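Local structure of rhusiopathiae surface protein B (Erysipelothrix rhusiopathiae, 3V10) at residues A[181-186]-A[277-282]; A[217-222]-A[226-231]. The protein is a cell-wall-anchored surface adhesin that probably binds collagen, represented here by its collagen-binding region. All blocks are in the same frame, centred on the assembly; numbering follows the deposited sequence.

Contact 1 of 2, residues A[181-186]-A[277-282]; sequences MNWWLN and YKNSST
Met181 lays the end of its side chain across the ring of Tyr277, the tight part of the contact. A bend at chi3 (-85°) turns CE back over one face of the ring, 4.0 Å from the ring centroid and offset toward the rim, in a CH-pi contact. The sulfur reaches the root of the same ring, with Met181 SD 3.5 Å from Tyr277 CB, and completes a Met-aromatic contact; the two side chains cross at about a right angle. Tyr277 OH lies beyond the methionine and is hydrogen-bonded to the backbone O of Asp271.

One step along, the indole of Trp183 points its six-membered ring at the facing strand. Trp183 CH2 stands 3.6 Å from Tyr277 O, which meets the ring at its edge and in its plane, while Trp183 CZ3 is 3.7 Å from Asn279 CB, which makes an off-centre CH-pi contact with that ring. These strands belong to two different sheets of the collagen-binding domain and face each other as in a beta-sandwich, their short axes 10.4 Å apart and only 19° from parallel, so side chains span the gap, Tyr277 O being the one backbone atom the indole meets. Tyr265 stacks on Trp183, whose NE1 is hydrogen-bonded to Thr267 OG1.

Toward Leu185 and Ser281 the packing slackens, with Leu185 CD2 5.3 Å from Ser281 OG. On the exposed side Lys278 turns away.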
ATOM      1  N   MET A 181      -7.608   2.412   1.120  1.00  9.83           N
ATOM      2  CA  MET A 181      -6.748   2.707  -0.021  1.00  9.50           C
ATOM      3  C   MET A 181      -7.196   4.032  -0.634  1.00 11.02           C
ATOM      4  O   MET A 181      -8.382   4.355  -0.610  1.00 10.15           O
ATOM      5  CB  MET A 181      -6.853   1.587  -1.060  1.00  6.46           C
ATOM      6  CG  MET A 181      -6.209   0.287  -0.616  1.00 10.82           C
ATOM      7  SD  MET A 181      -6.733  -1.210  -1.498  1.00  4.22           S
ATOM      8  CE  MET A 181      -8.212  -1.599  -0.543  1.00 12.23           C
ATOM      9  N   ASN A 182      -6.251   4.794  -1.179  1.00 10.46           N
ATOM     10  CA  ASN A 182      -6.572   6.081  -1.784  1.00 10.86           C
ATOM     11  C   ASN A 182      -6.405   5.983  -3.289  1.00  9.71           C
ATOM     12  O   ASN A 182      -5.476   5.337  -3.770  1.00  8.35           O
ATOM     13  CB  ASN A 182      -5.654   7.175  -1.234  1.00 12.85           C
ATOM     14  CG  ASN A 182      -5.684   7.244   0.278  1.00 16.01           C
ATOM     15  OD1 ASN A 182      -6.753   7.329   0.880  1.00 17.38           O
ATOM     16  ND2 ASN A 182      -4.509   7.209   0.901  1.00 15.82           N
ATOM     17  N   TRP A 183      -7.305   6.620  -4.028  1.00  9.38           N
ATOM     18  CA  TRP A 183      -7.249   6.566  -5.487  1.00  8.97           C
ATOM     19  C   TRP A 183      -7.329   7.927  -6.161  1.00  7.49           C
ATOM     20  O   TRP A 183      -7.885   8.876  -5.610  1.00  8.00           O
ATOM     21  CB  TRP A 183      -8.365   5.664  -6.017  1.00  9.57           C
ATOM     22  CG  TRP A 183      -8.411   4.334  -5.339  1.00  7.33           C
ATOM     23  CD1 TRP A 183      -8.986   4.052  -4.137  1.00  6.32           C
ATOM     24  CD2 TRP A 183      -7.811   3.116  -5.793  1.00  8.70           C
ATOM     25  NE1 TRP A 183      -8.782   2.737  -3.810  1.00  9.17           N
ATOM     26  CE2 TRP A 183      -8.061   2.137  -4.808  1.00  8.74           C
ATOM     27  CE3 TRP A 183      -7.082   2.756  -6.934  1.00  7.24           C
ATOM     28  CZ2 TRP A 183      -7.612   0.817  -4.929  1.00  9.13           C
ATOM     29  CZ3 TRP A 183      -6.636   1.442  -7.055  1.00  9.53           C
ATOM     30  CH2 TRP A 183      -6.900   0.490  -6.059  1.00  9.04           C
ATOM     31  N   TRP A 184      -6.775   8.000  -7.372  1.00  8.08           N
ATOM     32  CA  TRP A 184      -6.741   9.230  -8.159  1.00  9.07           C
ATOM     33  C   TRP A 184      -7.122   9.010  -9.614  1.00  7.49           C
ATOM     34  O   TRP A 184      -6.536   8.160 -10.277  1.00  8.04           O
ATOM     35  CB  TRP A 184      -5.323   9.821  -8.175  1.00  7.95           C
ATOM     36  CG  TRP A 184      -4.841  10.390  -6.888  1.00 11.45           C
ATOM     37  CD1 TRP A 184      -4.856  11.702  -6.518  1.00 12.27           C
ATOM     38  CD2 TRP A 184      -4.261   9.670  -5.795  1.00 11.19           C
ATOM     39  NE1 TRP A 184      -4.320  11.847  -5.266  1.00 12.36           N
ATOM     40  CE2 TRP A 184      -3.946  10.616  -4.796  1.00 12.56           C
ATOM     41  CE3 TRP A 184      -3.977   8.318  -5.562  1.00 11.64           C
ATOM     42  CZ2 TRP A 184      -3.359  10.253  -3.577  1.00 11.26           C
ATOM     43  CZ3 TRP A 184      -3.395   7.954  -4.350  1.00 13.06           C
ATOM     44  CH2 TRP A 184      -3.093   8.923  -3.373  1.00 10.69           C
ATOM     45  N   LEU A 185      -8.098   9.769 -10.105  1.00  7.68           N
ATOM     46  CA  LEU A 185      -8.480   9.706 -11.515  1.00  8.76           C
ATOM     47  C   LEU A 185      -7.995  11.049 -12.075  1.00  8.11           C
ATOM     48  O   LEU A 185      -8.548  12.100 -11.756  1.00 10.85           O
ATOM     49  CB  LEU A 185     -10.002   9.592 -11.687  1.00  7.99           C
ATOM     50  CG  LEU A 185     -10.739   8.463 -10.965  1.00  5.24           C
ATOM     51  CD1 LEU A 185     -12.204   8.451 -11.420  1.00  8.29           C
ATOM     52  CD2 LEU A 185     -10.081   7.129 -11.257  1.00  7.25           C
ATOM     53  N   ASN A 186      -6.949  11.019 -12.893  1.00 10.24           N
ATOM     54  CA  ASN A 186      -6.390  12.245 -13.462  1.00 11.68           C
ATOM     55  C   ASN A 186      -6.954  12.500 -14.854  1.00 10.78           C
ATOM     56  O   ASN A 186      -6.509  11.899 -15.828  1.00 11.70           O
ATOM     57  CB  ASN A 186      -4.869  12.116 -13.510  1.00 11.79           C
ATOM     58  CG  ASN A 186      -4.288  11.730 -12.163  1.00 12.98           C
ATOM     59  OD1 ASN A 186      -4.121  12.575 -11.285  1.00 15.20           O
ATOM     60  ND2 ASN A 186      -4.004  10.448 -11.984  1.00 11.38           N
ATOM     61  N   TYR A 277      -5.874  -5.609  -4.736  1.00 11.79           N
ATOM     62  CA  TYR A 277      -7.143  -4.877  -4.753  1.00 10.77           C
ATOM     63  C   TYR A 277      -7.100  -4.073  -6.038  1.00 10.21           C
ATOM     64  O   TYR A 277      -6.355  -3.102  -6.146  1.00  9.24           O
ATOM     65  CB  TYR A 277      -7.248  -3.962  -3.535  1.00  8.54           C
ATOM     66  CG  TYR A 277      -7.305  -4.739  -2.241  1.00  9.95           C
ATOM     67  CD1 TYR A 277      -8.458  -5.434  -1.870  1.00  9.69           C
ATOM     68  CD2 TYR A 277      -6.185  -4.838  -1.418  1.00 12.24           C
ATOM     69  CE1 TYR A 277      -8.491  -6.212  -0.711  1.00  9.57           C
ATOM     70  CE2 TYR A 277      -6.206  -5.612  -0.265  1.00 14.06           C
ATOM     71  CZ  TYR A 277      -7.354  -6.296   0.084  1.00 12.11           C
ATOM     72  OH  TYR A 277      -7.352  -7.060   1.232  1.00 13.15           O
ATOM     73  N   LYS A 278      -7.901  -4.491  -7.013  1.00 10.94           N
ATOM     74  CA  LYS A 278      -7.900  -3.851  -8.321  1.00 11.67           C
ATOM     75  C   LYS A 278      -8.967  -2.800  -8.569  1.00 10.82           C
ATOM     76  O   LYS A 278      -9.956  -2.703  -7.851  1.00 11.28           O
ATOM     77  CB  LYS A 278      -8.026  -4.918  -9.413  1.00 14.13           C
ATOM     78  CG  LYS A 278      -7.048  -6.074  -9.283  1.00 17.16           C
ATOM     79  CD  LYS A 278      -7.242  -7.086 -10.405  1.00 20.07           C
ATOM     80  CE  LYS A 278      -6.325  -8.288 -10.230  1.00 24.23           C
ATOM     81  NZ  LYS A 278      -6.659  -9.063  -9.009  1.00 25.04           N
ATOM     82  N   ASN A 279      -8.741  -2.024  -9.625  1.00 10.53           N
ATOM     83  CA  ASN A 279      -9.665  -0.993 -10.056  1.00 13.46           C
ATOM     84  C   ASN A 279      -9.423  -0.830 -11.550  1.00 14.32           C
ATOM     85  O   ASN A 279      -8.284  -0.668 -11.985  1.00 15.33           O
ATOM     86  CB  ASN A 279      -9.392   0.326  -9.336  1.00 16.69           C
ATOM     87  CG  ASN A 279     -10.419   1.387  -9.669  1.00 17.10           C
ATOM     88  OD1 ASN A 279     -11.623   1.149  -9.589  1.00 18.33           O
ATOM     89  ND2 ASN A 279      -9.948   2.566 -10.040  1.00 17.01           N
ATOM     90  N   SER A 280     -10.489  -0.891 -12.333  1.00 12.93           N
ATOM     91  CA  SER A 280     -10.352  -0.740 -13.773  1.00 12.95           C
ATOM     92  C   SER A 280     -11.289   0.373 -14.208  1.00 11.87           C
ATOM     93  O   SER A 280     -12.300   0.620 -13.558  1.00 13.83           O
ATOM     94  CB  SER A 280     -10.700  -2.050 -14.487  1.00 14.98           C
ATOM     95  OG  SER A 280     -12.054  -2.421 -14.294  1.00 20.93           O
ATOM     96  N   SER A 281     -10.941   1.065 -15.283  1.00  9.85           N
ATOM     97  CA  SER A 281     -11.793   2.143 -15.770  1.00  8.21           C
ATOM     98  C   SER A 281     -11.692   2.278 -17.281  1.00  9.16           C
ATOM     99  O   SER A 281     -10.719   1.825 -17.892  1.00  9.18           O
ATOM    100  CB  SER A 281     -11.415   3.472 -15.098  1.00  8.09           C
ATOM    101  OG  SER A 281     -10.130   3.932 -15.506  1.00  8.54           O
ATOM    102  N   THR A 282     -12.719   2.873 -17.880  1.00  9.40           N
ATOM    103  CA  THR A 282     -12.749   3.105 -19.315  1.00  9.11           C
ATOM    104  C   THR A 282     -13.090   4.575 -19.516  1.00  9.14           C
ATOM    105  O   THR A 282     -13.761   5.185 -18.686  1.00  7.53           O
ATOM    106  CB  THR A 282     -13.800   2.211 -20.023  1.00  9.75           C
ATOM    107  OG1 THR A 282     -15.114   2.519 -19.538  1.00 13.14           O
ATOM    108  CG2 THR A 282     -13.504   0.739 -19.751  1.00 13.15           C
TER

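Contact 2 of 2, residues A[217-222]-A[226-231]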
ATOM      1  N   VAL A 217     -12.801  16.539  -5.593  1.00 11.15           N
ATOM      2  CA  VAL A 217     -12.268  16.820  -6.925  1.00 11.50           C
ATOM      3  C   VAL A 217     -11.386  18.059  -6.961  1.00 12.96           C
ATOM      4  O   VAL A 217     -11.749  19.090  -6.411  1.00 15.92           O
ATOM      5  CB  VAL A 217     -13.410  17.051  -7.948  1.00 11.54           C
ATOM      6  CG1 VAL A 217     -12.840  17.170  -9.347  1.00 12.54           C
ATOM      7  CG2 VAL A 217     -14.426  15.925  -7.871  1.00 13.79           C
ATOM      8  N   ASP A 218     -10.224  17.950  -7.592  1.00 14.16           N
ATOM      9  CA  ASP A 218      -9.348  19.101  -7.749  1.00 17.37           C
ATOM     10  C   ASP A 218      -9.652  19.613  -9.148  1.00 18.06           C
ATOM     11  O   ASP A 218      -9.704  18.833 -10.102  1.00 16.88           O
ATOM     12  CB  ASP A 218      -7.877  18.705  -7.643  1.00 18.68           C
ATOM     13  CG  ASP A 218      -7.492  18.283  -6.246  1.00 22.76           C
ATOM     14  OD1 ASP A 218      -7.744  19.063  -5.306  1.00 25.47           O
ATOM     15  OD2 ASP A 218      -6.937  17.175  -6.085  1.00 28.06           O
ATOM     16  N   VAL A 219      -9.885  20.917  -9.264  1.00 17.12           N
ATOM     17  CA  VAL A 219     -10.197  21.526 -10.550  1.00 17.39           C
ATOM     18  C   VAL A 219      -9.177  22.613 -10.837  1.00 18.21           C
ATOM     19  O   VAL A 219      -9.135  23.630 -10.145  1.00 17.29           O
ATOM     20  CB  VAL A 219     -11.605  22.149 -10.535  1.00 17.44           C
ATOM     21  CG1 VAL A 219     -11.953  22.713 -11.910  1.00 20.47           C
ATOM     22  CG2 VAL A 219     -12.618  21.107 -10.112  1.00 19.64           C
ATOM     23  N   GLU A 220      -8.352  22.392 -11.857  1.00 19.23           N
ATOM     24  CA  GLU A 220      -7.325  23.358 -12.217  1.00 21.25           C
ATOM     25  C   GLU A 220      -7.493  23.885 -13.638  1.00 21.34           C
ATOM     26  O   GLU A 220      -7.618  23.119 -14.587  1.00 21.32           O
ATOM     27  CB  GLU A 220      -5.937  22.731 -12.070  1.00 22.52           C
ATOM     28  CG  GLU A 220      -4.804  23.697 -12.374  1.00 25.33           C
ATOM     29  CD  GLU A 220      -3.445  23.047 -12.273  1.00 27.75           C
ATOM     30  OE1 GLU A 220      -3.166  22.122 -13.069  1.00 29.93           O
ATOM     31  OE2 GLU A 220      -2.659  23.463 -11.395  1.00 28.87           O
ATOM     32  N   ALA A 221      -7.501  25.205 -13.774  1.00 22.61           N
ATOM     33  CA  ALA A 221      -7.639  25.834 -15.080  1.00 23.19           C
ATOM     34  C   ALA A 221      -7.126  27.265 -14.997  1.00 24.77           C
ATOM     35  O   ALA A 221      -7.231  27.909 -13.951  1.00 24.24           O
ATOM     36  CB  ALA A 221      -9.093  25.816 -15.522  1.00 22.59           C
ATOM     37  N   ASN A 222      -6.578  27.748 -16.107  1.00 25.94           N
ATOM     38  CA  ASN A 222      -6.021  29.090 -16.193  1.00 28.05           C
ATOM     39  C   ASN A 222      -5.305  29.590 -14.941  1.00 27.41           C
ATOM     40  O   ASN A 222      -5.675  30.620 -14.373  1.00 28.25           O
ATOM     41  CB  ASN A 222      -7.095  30.098 -16.626  1.00 30.85           C
ATOM     42  CG  ASN A 222      -8.480  29.717 -16.158  1.00 32.19           C
ATOM     43  OD1 ASN A 222      -8.780  29.749 -14.965  1.00 37.36           O
ATOM     44  ND2 ASN A 222      -9.335  29.343 -17.100  1.00 33.42           N
ATOM     45  N   LYS A 226      -8.583  24.615  -7.338  1.00 22.96           N
ATOM     46  CA  LYS A 226      -9.597  24.623  -6.302  1.00 22.27           C
ATOM     47  C   LYS A 226      -9.897  23.178  -5.942  1.00 21.45           C
ATOM     48  O   LYS A 226     -10.155  22.346  -6.815  1.00 22.56           O
ATOM     49  CB  LYS A 226     -10.862  25.328  -6.801  1.00 23.79           C
ATOM     50  CG  LYS A 226     -11.316  24.887  -8.179  1.00 25.79           C
ATOM     51  CD  LYS A 226     -12.401  25.804  -8.725  1.00 28.32           C
ATOM     52  CE  LYS A 226     -13.644  25.783  -7.854  1.00 29.37           C
ATOM     53  NZ  LYS A 226     -14.716  26.637  -8.430  1.00 29.40           N
ATOM     54  N   HIS A 227      -9.820  22.881  -4.652  1.00 20.84           N
ATOM     55  CA  HIS A 227     -10.088  21.542  -4.148  1.00 19.98           C
ATOM     56  C   HIS A 227     -11.537  21.567  -3.668  1.00 18.54           C
ATOM     57  O   HIS A 227     -11.839  22.158  -2.633  1.00 19.97           O
ATOM     58  CB  HIS A 227      -9.130  21.229  -2.990  1.00 20.84           C
ATOM     59  CG  HIS A 227      -9.288  19.851  -2.422  1.00 23.31           C
ATOM     60  ND1 HIS A 227      -9.107  18.709  -3.172  1.00 22.87           N
ATOM     61  CD2 HIS A 227      -9.603  19.434  -1.173  1.00 23.61           C
ATOM     62  CE1 HIS A 227      -9.305  17.648  -2.409  1.00 24.90           C
ATOM     63  NE2 HIS A 227      -9.608  18.061  -1.192  1.00 23.90           N
ATOM     64  N   ILE A 228     -12.434  20.941  -4.428  1.00 16.36           N
ATOM     65  CA  ILE A 228     -13.853  20.936  -4.074  1.00 15.99           C
ATOM     66  C   ILE A 228     -14.414  19.545  -3.777  1.00 15.85           C
ATOM     67  O   ILE A 228     -13.710  18.539  -3.875  1.00 14.12           O
ATOM     68  CB  ILE A 228     -14.713  21.591  -5.193  1.00 17.23           C
ATOM     69  CG1 ILE A 228     -14.695  20.727  -6.457  1.00 15.87           C
ATOM     70  CG2 ILE A 228     -14.180  22.991  -5.506  1.00 17.66           C
ATOM     71  CD1 ILE A 228     -15.563  21.283  -7.588  1.00 16.92           C
ATOM     72  N   SER A 229     -15.690  19.497  -3.410  1.00 15.01           N
ATOM     73  CA  SER A 229     -16.342  18.232  -3.087  1.00 14.82           C
ATOM     74  C   SER A 229     -17.094  17.684  -4.288  1.00 15.15           C
ATOM     75  O   SER A 229     -17.284  18.379  -5.281  1.00 16.07           O
ATOM     76  CB  SER A 229     -17.330  18.419  -1.934  1.00 15.99           C
ATOM     77  OG  SER A 229     -18.433  19.211  -2.346  1.00 15.45           O
ATOM     78  N   ALA A 230     -17.519  16.430  -4.182  1.00 15.24           N
ATOM     79  CA  ALA A 230     -18.275  15.786  -5.242  1.00 16.00           C
ATOM     80  C   ALA A 230     -19.578  16.548  -5.434  1.00 16.45           C
ATOM     81  O   ALA A 230     -20.026  16.754  -6.555  1.00 17.24           O
ATOM     82  CB  ALA A 230     -18.573  14.345  -4.867  1.00 15.86           C
ATOM     83  N   GLU A 231     -20.183  16.961  -4.325  1.00 17.35           N
ATOM     84  CA  GLU A 231     -21.440  17.702  -4.362  1.00 17.30           C
ATOM     85  C   GLU A 231     -21.326  19.008  -5.145  1.00 17.71           C
ATOM     86  O   GLU A 231     -22.212  19.352  -5.928  1.00 17.20           O
ATOM     87  CB  GLU A 231     -21.906  18.001  -2.937  1.00 20.25           C
ATOM     88  CG  GLU A 231     -22.363  16.780  -2.144  1.00 23.05           C
ATOM     89  CD  GLU A 231     -21.275  15.730  -1.944  1.00 26.07           C
ATOM     90  OE1 GLU A 231     -20.117  16.095  -1.642  1.00 24.90           O
ATOM     91  OE2 GLU A 231     -21.587  14.526  -2.076  1.00 29.46           O
TER
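Four backbone hydrogen bonds join Val217 and Val219 to Ile228 and Lys226, two for each pair. Val217 N donates a hydrogen bond to Ile228 O at 2.8 Å, and Ile228 N donates one back to Val217 O; Val219 N and Lys226 O form the next bond, and Lys226 N to Val219 O, at 3.0 Å, is the longest of the four. Between these hydrogen-bonded pairs sits the non-hydrogen-bonded pair Asp218 and His227, where the CA of Asp218 makes a CA-H...O contact with Lys226 O.

The polar side-chain link lies on the Asp218-His227 face. His227 ND1 donates to Asp218 OD1 over a short 2.6 Å, though the bond is bent, with 147° at the hydrogen. It reaches the oxygen from above the carboxylate, 39° out of that plane. With CG of His227 anti to its backbone N (chi1 -178°), the edge of the imidazole is brought to the acid; the nearby carboxylate would be expected to stabilise a protonated ring.

This is the beta hairpin of strands 208-221 and 224-229, at one margin of the five-stranded sheet of the collagen-binding domain. Strand 224-229 is outermost, and Asp218 is hydrogen-bonded through its backbone to Thr262 on the inner neighbour.

Apolar contacts fill the other face. Val219 CB lies 3.6 Å from Lys226 CG, and Val219 CG2 reaches Ile228 CD1 at 3.9 Å, the two side chains crossing at a slant. Val217 CB meets Ile228 CG1 more loosely, at 4.2 Å. The lysine chain runs on to hydrogen-bond Tyr237 OH through NZ, and Phe233 of helix 230-236 packs on Val217. Ser229 is the N-cap of that helix, its OG hydrogen-bonded to Ala232 N.

In the fold
From the N terminus the chain first builds the part that holds the bacterial Ig domain, then lays down strand 167-173, an edge of the five-stranded sheet, and reaches 181-186, the first half of contact 1. Before 277-282 completes that contact, 90 residues intervene, and contact 2 falls wholly among them: only three residues separate its segments, and its hairpin runs into helix 230-236. The contacts therefore nest without crossing. Their centres lie about 18 Å apart and they do not touch, yet strand 260-269 lies between 180-187 and 208-221 in one antiparallel sheet. Contact 2 forms an outer margin of that sheet, whereas contact 1 joins it to the sheet containing strand 276-286.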